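Local coordinates for protein walker-type atpase (Pyrococcus abyssi, PDB 2QEN) that probably binds and hydrolyses ATP at a magnesium-dependent P-loop site, although its cellular role is unknown, at residues L269-L274 and I287-A292; N296-I301 and A319-L324; K79-T84 and E115-L120; A156-Y159 and N164-I167. The protein carries 1 engineered substitution. All coordinates share one frame; numbering follows the deposited sequence.

Interaction 1. Residues L269-L274 and I287-A292; sequences LIMGEL and ILRAIA
Arg289 of helix 282-292 stretches across to Met271 of helix 255-280, while on the buried side Leu288 meets Leu274. The arginine leaves its helix with CG anti to the backbone N (chi1 -165°) and runs extended through CB, CG and CD, a methylene arm long enough to bridge segments whose nearest CA atoms, those of Leu274 and Leu288, are 9.5 Å apart. The chain then bends at chi3. NE gives its proton to the carbonyl oxygen of Leu348 in the C-terminal helix, and beyond CZ the atom NH2 lies 4.1 Å from Met271 CE. That methyl borders the guanidinium at its edge, close to the plane, and the two side chains run nearly perpendicular. Next to this pair the branched ends of Leu274 and Leu288 touch methyl to methyl, CD2 to CD2 at 4.0 Å, and both leucines also rest on Trp329. Leucine suits this buried level, whereas methionine suits the solvent-exposed side, where its flexible chain can bend to lay the methyl beside the arginine. No hydrogen bond joins the two segments: the contact is van der Waals in character, and the bond from NE to Leu348 O probably steadies the guanidinium where the winged-helix region meets the long helix.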
loop_
_atom_site.group_PDB
_atom_site.type_symbol
_atom_site.label_atom_id
_atom_site.label_comp_id
_atom_site.label_asym_id
_atom_site.label_seq_id
_atom_site.Cartn_x
_atom_site.Cartn_y
_atom_site.Cartn_z
ATOM N N LEU A 269 3.993 15.631 -4.372
ATOM C CA LEU A 269 4.162 14.181 -4.240
ATOM C C LEU A 269 3.869 13.440 -5.552
ATOM O O LEU A 269 4.676 12.613 -6.017
ATOM C CB LEU A 269 3.274 13.653 -3.103
ATOM C CG LEU A 269 3.481 14.221 -1.690
ATOM C CD1 LEU A 269 2.339 13.798 -0.766
ATOM C CD2 LEU A 269 4.812 13.787 -1.084
ATOM N N ILE A 270 2.733 13.771 -6.165
ATOM C CA ILE A 270 2.295 13.130 -7.409
ATOM C C ILE A 270 3.256 13.408 -8.566
ATOM O O ILE A 270 3.491 12.543 -9.417
ATOM C CB ILE A 270 0.828 13.525 -7.745
ATOM C CG1 ILE A 270 -0.105 12.932 -6.681
ATOM C CG2 ILE A 270 0.426 13.079 -9.167
ATOM C CD1 ILE A 270 -1.393 13.680 -6.470
ATOM N N MET A 271 3.824 14.609 -8.582
ATOM C CA MET A 271 4.779 14.989 -9.617
ATOM C C MET A 271 6.039 14.137 -9.506
ATOM O O MET A 271 6.648 13.775 -10.523
ATOM C CB MET A 271 5.132 16.472 -9.504
ATOM C CG MET A 271 5.075 17.222 -10.817
ATOM S SD MET A 271 3.397 17.301 -11.490
ATOM C CE MET A 271 3.731 17.082 -13.237
ATOM N N GLY A 272 6.414 13.824 -8.263
ATOM C CA GLY A 272 7.578 12.979 -7.957
ATOM C C GLY A 272 7.403 11.578 -8.515
ATOM O O GLY A 272 8.324 11.024 -9.107
ATOM N N GLU A 273 6.211 11.017 -8.321
ATOM C CA GLU A 273 5.837 9.717 -8.874
ATOM C C GLU A 273 5.674 9.738 -10.398
ATOM O O GLU A 273 6.014 8.766 -11.072
ATOM C CB GLU A 273 4.545 9.223 -8.244
ATOM C CG GLU A 273 4.644 8.934 -6.777
ATOM C CD GLU A 273 3.333 9.139 -6.051
ATOM O OE1 GLU A 273 2.258 8.983 -6.671
ATOM O OE2 GLU A 273 3.384 9.459 -4.846
ATOM N N LEU A 274 5.156 10.836 -10.937
ATOM C CA LEU A 274 5.055 10.980 -12.383
ATOM C C LEU A 274 6.437 11.081 -13.054
ATOM O O LEU A 274 6.596 10.657 -14.205
ATOM C CB LEU A 274 4.159 12.165 -12.757
ATOM C CG LEU A 274 2.662 12.061 -12.437
ATOM C CD1 LEU A 274 1.981 13.407 -12.703
ATOM C CD2 LEU A 274 1.962 10.935 -13.216
ATOM N N ILE A 287 -0.704 9.618 -21.488
ATOM C CA ILE A 287 -1.954 8.859 -21.442
ATOM C C ILE A 287 -2.778 9.258 -20.211
ATOM O O ILE A 287 -3.986 9.460 -20.296
ATOM C CB ILE A 287 -1.687 7.333 -21.473
ATOM C CG1 ILE A 287 -1.085 6.918 -22.827
ATOM C CG2 ILE A 287 -2.958 6.544 -21.174
ATOM C CD1 ILE A 287 -0.606 5.449 -22.900
ATOM N N LEU A 288 -2.092 9.389 -19.084
ATOM C CA LEU A 288 -2.666 9.819 -17.814
ATOM C C LEU A 288 -3.287 11.210 -17.914
ATOM O O LEU A 288 -4.441 11.415 -17.530
ATOM C CB LEU A 288 -1.572 9.789 -16.749
ATOM C CG LEU A 288 -1.574 8.690 -15.665
ATOM C CD1 LEU A 288 -2.458 7.485 -15.944
ATOM C CD2 LEU A 288 -0.191 8.264 -15.221
ATOM N N ARG A 289 -2.535 12.162 -18.464
ATOM C CA ARG A 289 -3.081 13.501 -18.665
ATOM C C ARG A 289 -4.311 13.508 -19.585
ATOM O O ARG A 289 -5.327 14.129 -19.254
ATOM C CB ARG A 289 -2.013 14.469 -19.137
ATOM C CG ARG A 289 -2.439 15.913 -18.997
ATOM C CD ARG A 289 -1.265 16.859 -19.098
ATOM N NE ARG A 289 -0.542 16.994 -17.833
ATOM C CZ ARG A 289 0.710 16.590 -17.632
ATOM N NH1 ARG A 289 1.392 16.008 -18.610
ATOM N NH2 ARG A 289 1.281 16.773 -16.449
ATOM N N ALA A 290 -4.233 12.790 -20.706
ATOM C CA ALA A 290 -5.359 12.635 -21.617
ATOM C C ALA A 290 -6.644 12.175 -20.898
ATOM O O ALA A 290 -7.691 12.799 -21.044
ATOM C CB ALA A 290 -4.990 11.652 -22.779
ATOM N N ILE A 291 -6.551 11.079 -20.146
ATOM C CA ILE A 291 -7.668 10.531 -19.356
ATOM C C ILE A 291 -8.231 11.561 -18.371
ATOM O O ILE A 291 -9.440 11.791 -18.346
ATOM C CB ILE A 291 -7.271 9.210 -18.628
ATOM C CG1 ILE A 291 -6.922 8.132 -19.667
ATOM C CG2 ILE A 291 -8.393 8.716 -17.650
ATOM C CD1 ILE A 291 -6.285 6.872 -19.107
ATOM N N ALA A 292 -7.349 12.199 -17.601
ATOM C CA ALA A 292 -7.720 13.287 -16.701
ATOM C C ALA A 292 -8.484 14.423 -17.384
ATOM O O ALA A 292 -9.328 15.077 -16.745
ATOM C CB ALA A 292 -6.453 13.847 -15.975
#

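Interaction 2. Residues N296-I301 and A319-L324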
loop_
_atom_site.group_PDB
_atom_site.type_symbol
_atom_site.label_atom_id
_atom_site.label_comp_id
_atom_site.label_asym_id
_atom_site.label_seq_id
_atom_site.Cartn_x
_atom_site.Cartn_y
_atom_site.Cartn_z
ATOM N N ASN A 296 -11.106 9.457 -22.400
ATOM C CA ASN A 296 -11.174 8.324 -21.478
ATOM C C ASN A 296 -11.749 7.047 -22.138
ATOM O O ASN A 296 -12.251 6.124 -21.474
ATOM C CB ASN A 296 -12.010 8.746 -20.268
ATOM C CG ASN A 296 -13.399 9.132 -20.651
ATOM O OD1 ASN A 296 -13.773 9.023 -21.817
ATOM N ND2 ASN A 296 -14.193 9.568 -19.678
ATOM N N ARG A 297 -11.675 7.028 -23.462
ATOM C CA ARG A 297 -11.968 5.845 -24.260
ATOM C C ARG A 297 -10.812 5.648 -25.236
ATOM O O ARG A 297 -10.128 6.608 -25.594
ATOM C CB ARG A 297 -13.314 5.988 -24.980
ATOM C CG ARG A 297 -14.505 5.694 -24.059
ATOM C CD ARG A 297 -15.811 6.310 -24.559
ATOM N NE ARG A 297 -15.929 7.693 -24.096
ATOM C CZ ARG A 297 -16.480 8.068 -22.941
ATOM N NH1 ARG A 297 -17.002 7.164 -22.111
ATOM N NH2 ARG A 297 -16.514 9.358 -22.621
ATOM N N TRP A 298 -10.582 4.400 -25.620
ATOM C CA TRP A 298 -9.475 4.008 -26.485
ATOM C C TRP A 298 -9.187 4.954 -27.650
ATOM O O TRP A 298 -8.080 5.488 -27.762
ATOM C CB TRP A 298 -9.740 2.601 -27.025
ATOM C CG TRP A 298 -8.648 2.035 -27.876
ATOM C CD1 TRP A 298 -8.416 2.278 -29.214
ATOM C CD2 TRP A 298 -7.652 1.091 -27.463
ATOM N NE1 TRP A 298 -7.329 1.545 -29.643
ATOM C CE2 TRP A 298 -6.845 0.809 -28.591
ATOM C CE3 TRP A 298 -7.361 0.461 -26.243
ATOM C CZ2 TRP A 298 -5.761 -0.086 -28.538
ATOM C CZ3 TRP A 298 -6.278 -0.425 -26.190
ATOM C CH2 TRP A 298 -5.487 -0.680 -27.338
ATOM N N SER A 299 -10.159 5.112 -28.543
ATOM C CA SER A 299 -9.981 5.981 -29.722
ATOM C C SER A 299 -9.807 7.442 -29.332
ATOM O O SER A 299 -9.115 8.183 -30.024
ATOM C CB SER A 299 -11.155 5.849 -30.699
ATOM O OG SER A 299 -12.355 6.246 -30.064
ATOM N N LEU A 300 -10.440 7.861 -28.241
ATOM C CA LEU A 300 -10.292 9.240 -27.756
ATOM C C LEU A 300 -8.837 9.522 -27.370
ATOM O O LEU A 300 -8.283 10.555 -27.752
ATOM C CB LEU A 300 -11.234 9.538 -26.584
ATOM C CG LEU A 300 -12.746 9.608 -26.847
ATOM C CD1 LEU A 300 -13.533 9.759 -25.521
ATOM C CD2 LEU A 300 -13.152 10.708 -27.849
ATOM N N ILE A 301 -8.233 8.567 -26.655
ATOM C CA ILE A 301 -6.844 8.633 -26.194
ATOM C C ILE A 301 -5.882 8.624 -27.370
ATOM O O ILE A 301 -4.981 9.454 -27.461
ATOM C CB ILE A 301 -6.476 7.443 -25.243
ATOM C CG1 ILE A 301 -7.171 7.586 -23.886
ATOM C CG2 ILE A 301 -4.943 7.364 -25.047
ATOM C CD1 ILE A 301 -7.165 6.317 -23.059
ATOM N N ALA A 319 -0.642 -2.402 -24.160
ATOM C CA ALA A 319 0.349 -2.725 -23.128
ATOM C C ALA A 319 0.490 -1.586 -22.109
ATOM O O ALA A 319 0.459 -1.822 -20.902
ATOM C CB ALA A 319 1.688 -3.072 -23.768
ATOM N N LEU A 320 0.597 -0.356 -22.600
ATOM C CA LEU A 320 0.709 0.828 -21.742
ATOM C C LEU A 320 -0.475 0.977 -20.778
ATOM O O LEU A 320 -0.279 1.214 -19.587
ATOM C CB LEU A 320 0.873 2.116 -22.578
ATOM C CG LEU A 320 2.174 2.260 -23.395
ATOM C CD1 LEU A 320 2.096 3.352 -24.450
ATOM C CD2 LEU A 320 3.393 2.472 -22.510
ATOM N N LEU A 321 -1.691 0.830 -21.306
ATOM C CA LEU A 321 -2.912 0.943 -20.507
ATOM C C LEU A 321 -3.042 -0.198 -19.486
ATOM O O LEU A 321 -3.433 0.025 -18.332
ATOM C CB LEU A 321 -4.135 0.999 -21.412
ATOM C CG LEU A 321 -4.453 2.343 -22.067
ATOM C CD1 LEU A 321 -5.444 2.102 -23.205
ATOM C CD2 LEU A 321 -5.010 3.356 -21.035
ATOM N N GLU A 322 -2.699 -1.408 -19.913
ATOM C CA GLU A 322 -2.671 -2.567 -19.013
ATOM C C GLU A 322 -1.698 -2.386 -17.845
ATOM O O GLU A 322 -2.042 -2.699 -16.703
ATOM C CB GLU A 322 -2.373 -3.850 -19.790
ATOM C CG GLU A 322 -3.614 -4.607 -20.343
ATOM C CD GLU A 322 -4.894 -3.760 -20.545
ATOM O OE1 GLU A 322 -4.994 -2.948 -21.517
ATOM O OE2 GLU A 322 -5.828 -3.954 -19.735
ATOM N N ASN A 323 -0.497 -1.885 -18.130
ATOM C CA ASN A 323 0.492 -1.563 -17.094
ATOM C C ASN A 323 0.012 -0.511 -16.084
ATOM O O ASN A 323 0.170 -0.672 -14.878
ATOM C CB ASN A 323 1.805 -1.116 -17.735
ATOM C CG ASN A 323 2.571 -2.266 -18.374
ATOM O OD1 ASN A 323 3.556 -2.046 -19.082
ATOM N ND2 ASN A 323 2.134 -3.498 -18.114
ATOM N N LEU A 324 -0.565 0.563 -16.601
ATOM C CA LEU A 324 -1.184 1.624 -15.807
ATOM C C LEU A 324 -2.270 1.106 -14.865
ATOM O O LEU A 324 -2.380 1.560 -13.718
ATOM C CB LEU A 324 -1.769 2.670 -16.768
ATOM C CG LEU A 324 -1.134 4.062 -16.923
ATOM C CD1 LEU A 324 0.285 4.279 -16.300
ATOM C CD2 LEU A 324 -1.255 4.583 -18.362
#
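The indole of Trp298 and the methyl groups of Leu321 bring the start of helix 298-307 against helix 314-326. CD1 of Leu321 approaches the benzene half of the ring obliquely, 3.9 Å from Trp298 CE3 and 4.0 Å from Trp298 CZ3. The five-membered half carries the polar edge, where NE1 donates a hydrogen bond to Glu314 OE2 and so limits rotation of the indole. In the same segment, Asn296 CG lies 3.7 Å above one face of the guanidinium of Arg297, the N-cap residue, off its centre. A first torsion of -177° swings the ring of Trp298 away from the backbone N and across to the leucine. One turn on, Ile301 passes alongside Leu321 in the opposite direction, Ile301 CD1 standing 4.2 Å from Leu321 CD2. The forked leucine thus serves two partners, one methyl to each. Tyr337 of strand 336-339 also touches Trp298 and Leu321, and Ile287 of helix 282-292 packs on Leu321, so helices and wing share one core, consistent with a winged helix-turn-helix domain. The chemistry across the segments is wholly apolar: shape and burial hold the helices together, while the tryptophan N-H has its partner in the carboxylate of Glu314.

Interaction 3. Residues K79-T84 and E115-L120; sequences KELQST and EVFREL
Leu81 reaches from helix 74-84 to Val116 and Phe117 of helix 113-127, two helices that lie against the parallel sheet of the P-loop NTPase fold. The close-fitting part is small and entirely hydrocarbon. CD1 of Leu81 lies 4.1 Å from Val116 CG1 and equally 4.1 Å from Phe117 CE1, so one methyl group fills the angle between a valine branch and an aromatic ring. The leucine comes in perpendicular to the phenylalanine and meets the ring edge-on through CE1. On the sheet side, Leu81 rests on Ile58 and Ile60 of strand 57-61, and Phe117 on Val132 and Phe134 of strand 130-135; branched and aromatic residues suit this place between helices and sheet. The CB of Leu120 also points toward segment 79-84, but its side chain stays 4.7 Å from it. Away from the sheet the character changes: Lys79, Ser83 and Arg118 are exposed, and Gln82 NE2 bonds instead to the carbonyl oxygens of Phe103 and Leu106. At the end of helix 74-84, Thr84 OG1 donates to Glu80 O at 2.7 Å, tilted 32° from the carbonyl plane, while Thr84 N reaches that oxygen from the opposite face.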
loop_
_atom_site.group_PDB
_atom_site.type_symbol
_atom_site.label_atom_id
_atom_site.label_comp_id
_atom_site.label_asym_id
_atom_site.label_seq_id
_atom_site.Cartn_x
_atom_site.Cartn_y
_atom_site.Cartn_z
ATOM N N LYS A 79 18.915 -8.293 7.666
ATOM C CA LYS A 79 19.257 -7.201 8.586
ATOM C C LYS A 79 18.009 -6.388 8.996
ATOM O O LYS A 79 17.895 -5.970 10.155
ATOM C CB LYS A 79 20.345 -6.284 7.984
ATOM C CG LYS A 79 20.977 -5.301 8.980
ATOM C CD LYS A 79 22.031 -4.389 8.318
ATOM C CE LYS A 79 22.379 -3.184 9.207
ATOM N NZ LYS A 79 23.417 -2.265 8.613
ATOM N N GLU A 80 17.091 -6.180 8.044
ATOM C CA GLU A 80 15.799 -5.497 8.297
ATOM C C GLU A 80 14.826 -6.311 9.178
ATOM O O GLU A 80 14.168 -5.756 10.050
ATOM C CB GLU A 80 15.128 -5.062 6.981
ATOM C CG GLU A 80 13.864 -4.210 7.139
ATOM C CD GLU A 80 14.117 -2.803 7.693
ATOM O OE1 GLU A 80 15.237 -2.254 7.519
ATOM O OE2 GLU A 80 13.173 -2.230 8.290
ATOM N N LEU A 81 14.729 -7.613 8.948
ATOM C CA LEU A 81 14.009 -8.506 9.874
ATOM C C LEU A 81 14.563 -8.421 11.301
ATOM O O LEU A 81 13.796 -8.348 12.264
ATOM C CB LEU A 81 14.068 -9.951 9.396
ATOM C CG LEU A 81 13.181 -10.364 8.222
ATOM C CD1 LEU A 81 13.787 -11.545 7.464
ATOM C CD2 LEU A 81 11.787 -10.707 8.716
ATOM N N GLN A 82 15.891 -8.427 11.416
ATOM C CA GLN A 82 16.570 -8.309 12.700
ATOM C C GLN A 82 16.252 -7.003 13.422
ATOM O O GLN A 82 15.917 -7.018 14.610
ATOM C CB GLN A 82 18.085 -8.437 12.521
ATOM C CG GLN A 82 18.577 -9.862 12.265
ATOM C CD GLN A 82 20.065 -9.914 11.967
ATOM O OE1 GLN A 82 20.605 -9.056 11.268
ATOM N NE2 GLN A 82 20.734 -10.919 12.503
ATOM N N SER A 83 16.354 -5.880 12.709
ATOM C CA SER A 83 16.163 -4.570 13.331
ATOM C C SER A 83 14.693 -4.258 13.622
ATOM O O SER A 83 14.396 -3.496 14.528
ATOM C CB SER A 83 16.812 -3.454 12.503
ATOM O OG SER A 83 16.155 -3.280 11.259
ATOM N N THR A 84 13.782 -4.858 12.867
ATOM C CA THR A 84 12.354 -4.609 13.061
ATOM C C THR A 84 11.805 -5.311 14.306
ATOM O O THR A 84 10.900 -4.800 14.965
ATOM C CB THR A 84 11.521 -4.975 11.805
ATOM O OG1 THR A 84 12.022 -4.245 10.678
ATOM C CG2 THR A 84 10.077 -4.581 11.991
ATOM N N GLU A 115 15.812 -20.449 7.916
ATOM C CA GLU A 115 16.310 -20.471 9.305
ATOM C C GLU A 115 15.579 -19.441 10.175
ATOM O O GLU A 115 15.072 -19.772 11.244
ATOM C CB GLU A 115 17.804 -20.131 9.275
ATOM C CG GLU A 115 18.653 -20.553 10.442
ATOM C CD GLU A 115 20.158 -20.301 10.185
ATOM O OE1 GLU A 115 20.534 -19.842 9.064
ATOM O OE2 GLU A 115 20.970 -20.570 11.104
ATOM N N VAL A 116 15.530 -18.197 9.690
ATOM C CA VAL A 116 14.864 -17.083 10.354
ATOM C C VAL A 116 13.365 -17.335 10.521
ATOM O O VAL A 116 12.807 -17.117 11.605
ATOM C CB VAL A 116 15.086 -15.751 9.565
ATOM C CG1 VAL A 116 14.155 -14.618 10.081
ATOM C CG2 VAL A 116 16.574 -15.336 9.594
ATOM N N PHE A 117 12.724 -17.800 9.451
ATOM C CA PHE A 117 11.289 -18.044 9.474
ATOM C C PHE A 117 10.872 -19.193 10.389
ATOM O O PHE A 117 9.824 -19.115 11.028
ATOM C CB PHE A 117 10.723 -18.165 8.051
ATOM C CG PHE A 117 10.397 -16.823 7.419
ATOM C CD1 PHE A 117 11.335 -15.778 7.433
ATOM C CD2 PHE A 117 9.152 -16.585 6.854
ATOM C CE1 PHE A 117 11.031 -14.517 6.860
ATOM C CE2 PHE A 117 8.837 -15.321 6.279
ATOM C CZ PHE A 117 9.779 -14.297 6.294
ATOM N N ARG A 118 11.703 -20.231 10.470
ATOM C CA ARG A 118 11.494 -21.344 11.402
ATOM C C ARG A 118 11.517 -20.897 12.867
ATOM O O ARG A 118 10.648 -21.285 13.642
ATOM C CB ARG A 118 12.530 -22.464 11.175
ATOM C CG ARG A 118 12.299 -23.278 9.901
ATOM C CD ARG A 118 13.195 -24.524 9.871
ATOM N NE ARG A 118 14.578 -24.166 9.546
ATOM C CZ ARG A 118 15.162 -24.393 8.370
ATOM N NH1 ARG A 118 14.492 -25.009 7.398
ATOM N NH2 ARG A 118 16.424 -24.019 8.171
ATOM N N GLU A 119 12.511 -20.093 13.242
ATOM C CA GLU A 119 12.549 -19.488 14.575
ATOM C C GLU A 119 11.317 -18.618 14.904
ATOM O O GLU A 119 10.814 -18.653 16.025
ATOM C CB GLU A 119 13.840 -18.689 14.770
ATOM C CG GLU A 119 15.093 -19.546 14.902
ATOM C CD GLU A 119 16.375 -18.723 15.051
ATOM O OE1 GLU A 119 16.372 -17.735 15.825
ATOM O OE2 GLU A 119 17.394 -19.077 14.400
ATOM N N LEU A 120 10.829 -17.859 13.925
ATOM C CA LEU A 120 9.627 -17.031 14.105
ATOM C C LEU A 120 8.358 -17.866 14.267
ATOM O O LEU A 120 7.463 -17.481 15.015
ATOM C CB LEU A 120 9.450 -16.046 12.945
ATOM C CG LEU A 120 10.478 -14.925 12.827
ATOM C CD1 LEU A 120 10.167 -14.072 11.590
ATOM C CD2 LEU A 120 10.521 -14.077 14.095
#

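Interaction 4. Residues A156-Y159 and N164-I167; sequences AYAY and NLKI
This is a helix-on-sheet contact within a beta-alpha-beta unit of the P-loop NTPase domain, in which Ala158 of the connecting helix 149-161 packs on Leu165 and Ile167 of strand 165-171, the strand that follows it. Only a short turn separates the two elements, so the chain folds back and lays the last part of the helix over the beginning of the strand. The closest approach is between Ala158 CB and Ile167 CD1, 3.7 Å apart; Leu165 CD2 is a looser neighbour, 4.4 Å from Ala158 CB. Isoleucine presents its longer branch, with CG1 anti to the carbonyl carbon (chi1 -68°), and the end of that branch meets the alanine methyl. Alanine suits the site because its short side chain lets the helix lie close to the sheet, the CA atoms of Ala158 and Leu165 being 7.0 Å apart. Strand alternation sorts the other residues: Leu165 and Ile167 point at the helix, while Lys166 between them points away and binds Glu129 through a salt bridge. On the helix, Tyr159 also turns from the strand, its hydroxyl bonded to Ile194 O. Among its neighbours, segment 164-167 lies between two parallel strands: Lys166 pairs through its backbone with Phe130 and Val132 of strand 130-135, and Ile167 with Thr34 of strand 33-37. Helix 113-127 packs on the same apolar side, placing Phe117 against Leu165 and Ile167 beside the alanine.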
loop_
_atom_site.group_PDB
_atom_site.type_symbol
_atom_site.label_atom_id
_atom_site.label_comp_id
_atom_site.label_asym_id
_atom_site.label_seq_id
_atom_site.Cartn_x
_atom_site.Cartn_y
_atom_site.Cartn_z
ATOM N N ALA A 156 5.985 -20.331 0.000
ATOM C CA ALA A 156 5.399 -21.657 -0.215
ATOM C C ALA A 156 5.741 -22.566 0.954
ATOM O O ALA A 156 4.914 -23.347 1.406
ATOM C CB ALA A 156 5.915 -22.260 -1.505
ATOM N N TYR A 157 6.968 -22.441 1.448
ATOM C CA TYR A 157 7.418 -23.207 2.611
ATOM C C TYR A 157 6.660 -22.805 3.880
ATOM O O TYR A 157 6.148 -23.655 4.589
ATOM C CB TYR A 157 8.924 -23.048 2.799
ATOM C CG TYR A 157 9.430 -23.667 4.076
ATOM C CD1 TYR A 157 9.475 -25.056 4.236
ATOM C CD2 TYR A 157 9.867 -22.871 5.113
ATOM C CE1 TYR A 157 9.930 -25.613 5.403
ATOM C CE2 TYR A 157 10.339 -23.423 6.274
ATOM C CZ TYR A 157 10.369 -24.777 6.415
ATOM O OH TYR A 157 10.840 -25.295 7.587
ATOM N N ALA A 158 6.566 -21.510 4.149
ATOM C CA ALA A 158 5.719 -21.035 5.245
ATOM C C ALA A 158 4.259 -21.542 5.128
ATOM O O ALA A 158 3.670 -22.004 6.106
ATOM C CB ALA A 158 5.770 -19.517 5.334
ATOM N N TYR A 159 3.698 -21.457 3.924
ATOM C CA TYR A 159 2.314 -21.870 3.647
ATOM C C TYR A 159 2.079 -23.312 4.072
ATOM O O TYR A 159 1.123 -23.613 4.789
ATOM C CB TYR A 159 2.003 -21.717 2.146
ATOM C CG TYR A 159 0.528 -21.691 1.806
ATOM C CD1 TYR A 159 -0.236 -22.865 1.805
ATOM C CD2 TYR A 159 -0.102 -20.487 1.465
ATOM C CE1 TYR A 159 -1.603 -22.832 1.496
ATOM C CE2 TYR A 159 -1.451 -20.440 1.153
ATOM C CZ TYR A 159 -2.196 -21.622 1.175
ATOM O OH TYR A 159 -3.532 -21.586 0.876
ATOM N N ASN A 164 2.122 -21.924 12.624
ATOM C CA ASN A 164 1.995 -20.834 13.592
ATOM C C ASN A 164 2.540 -19.518 13.068
ATOM O O ASN A 164 2.853 -18.607 13.828
ATOM C CB ASN A 164 2.653 -21.239 14.900
ATOM C CG ASN A 164 1.989 -22.440 15.501
ATOM O OD1 ASN A 164 2.328 -23.574 15.177
ATOM N ND2 ASN A 164 1.028 -22.202 16.375
ATOM N N LEU A 165 2.652 -19.434 11.747
ATOM C CA LEU A 165 3.186 -18.261 11.112
ATOM C C LEU A 165 2.210 -17.789 10.035
ATOM O O LEU A 165 1.762 -18.583 9.204
ATOM C CB LEU A 165 4.560 -18.583 10.530
ATOM C CG LEU A 165 5.487 -17.420 10.190
ATOM C CD1 LEU A 165 5.958 -16.728 11.471
ATOM C CD2 LEU A 165 6.677 -17.943 9.371
ATOM N N LYS A 166 1.853 -16.507 10.088
ATOM C CA LYS A 166 0.951 -15.922 9.105
ATOM C C LYS A 166 1.686 -14.817 8.358
ATOM O O LYS A 166 2.479 -14.080 8.943
ATOM C CB LYS A 166 -0.322 -15.378 9.772
ATOM C CG LYS A 166 -1.210 -16.446 10.395
ATOM C CD LYS A 166 -1.831 -17.371 9.330
ATOM C CE LYS A 166 -2.296 -18.682 9.946
ATOM N NZ LYS A 166 -3.667 -18.597 10.469
ATOM N N ILE A 167 1.426 -14.728 7.064
ATOM C CA ILE A 167 2.102 -13.766 6.204
ATOM C C ILE A 167 1.021 -12.873 5.574
ATOM O O ILE A 167 -0.003 -13.371 5.102
ATOM C CB ILE A 167 2.983 -14.468 5.138
ATOM C CG1 ILE A 167 4.183 -15.169 5.789
ATOM C CG2 ILE A 167 3.461 -13.472 4.042
ATOM C CD1 ILE A 167 5.026 -15.941 4.800
#

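Overall arrangement
The four contacts form two well-separated pairs. Along the chain interaction 3 comes first, then 4, 1 and 2. Interactions 3 and 4, with centres 14 Å apart, share the parallel sheet of the ATPase domain and touch where Leu120 packs on Leu165. Interactions 1 and 2, also 14 Å apart, meet through helix 282-292, part of the winged-helix region, where Leu288 packs on Leu324. Between the pairs the centres lie 38 to 42 Å apart without touching. Interaction 1 stands at the junction: Glu273 on its long helix forms a salt bridge with Arg41, an ADP-binding residue, consistent with the C-terminal region lying in touch with the nucleotide site.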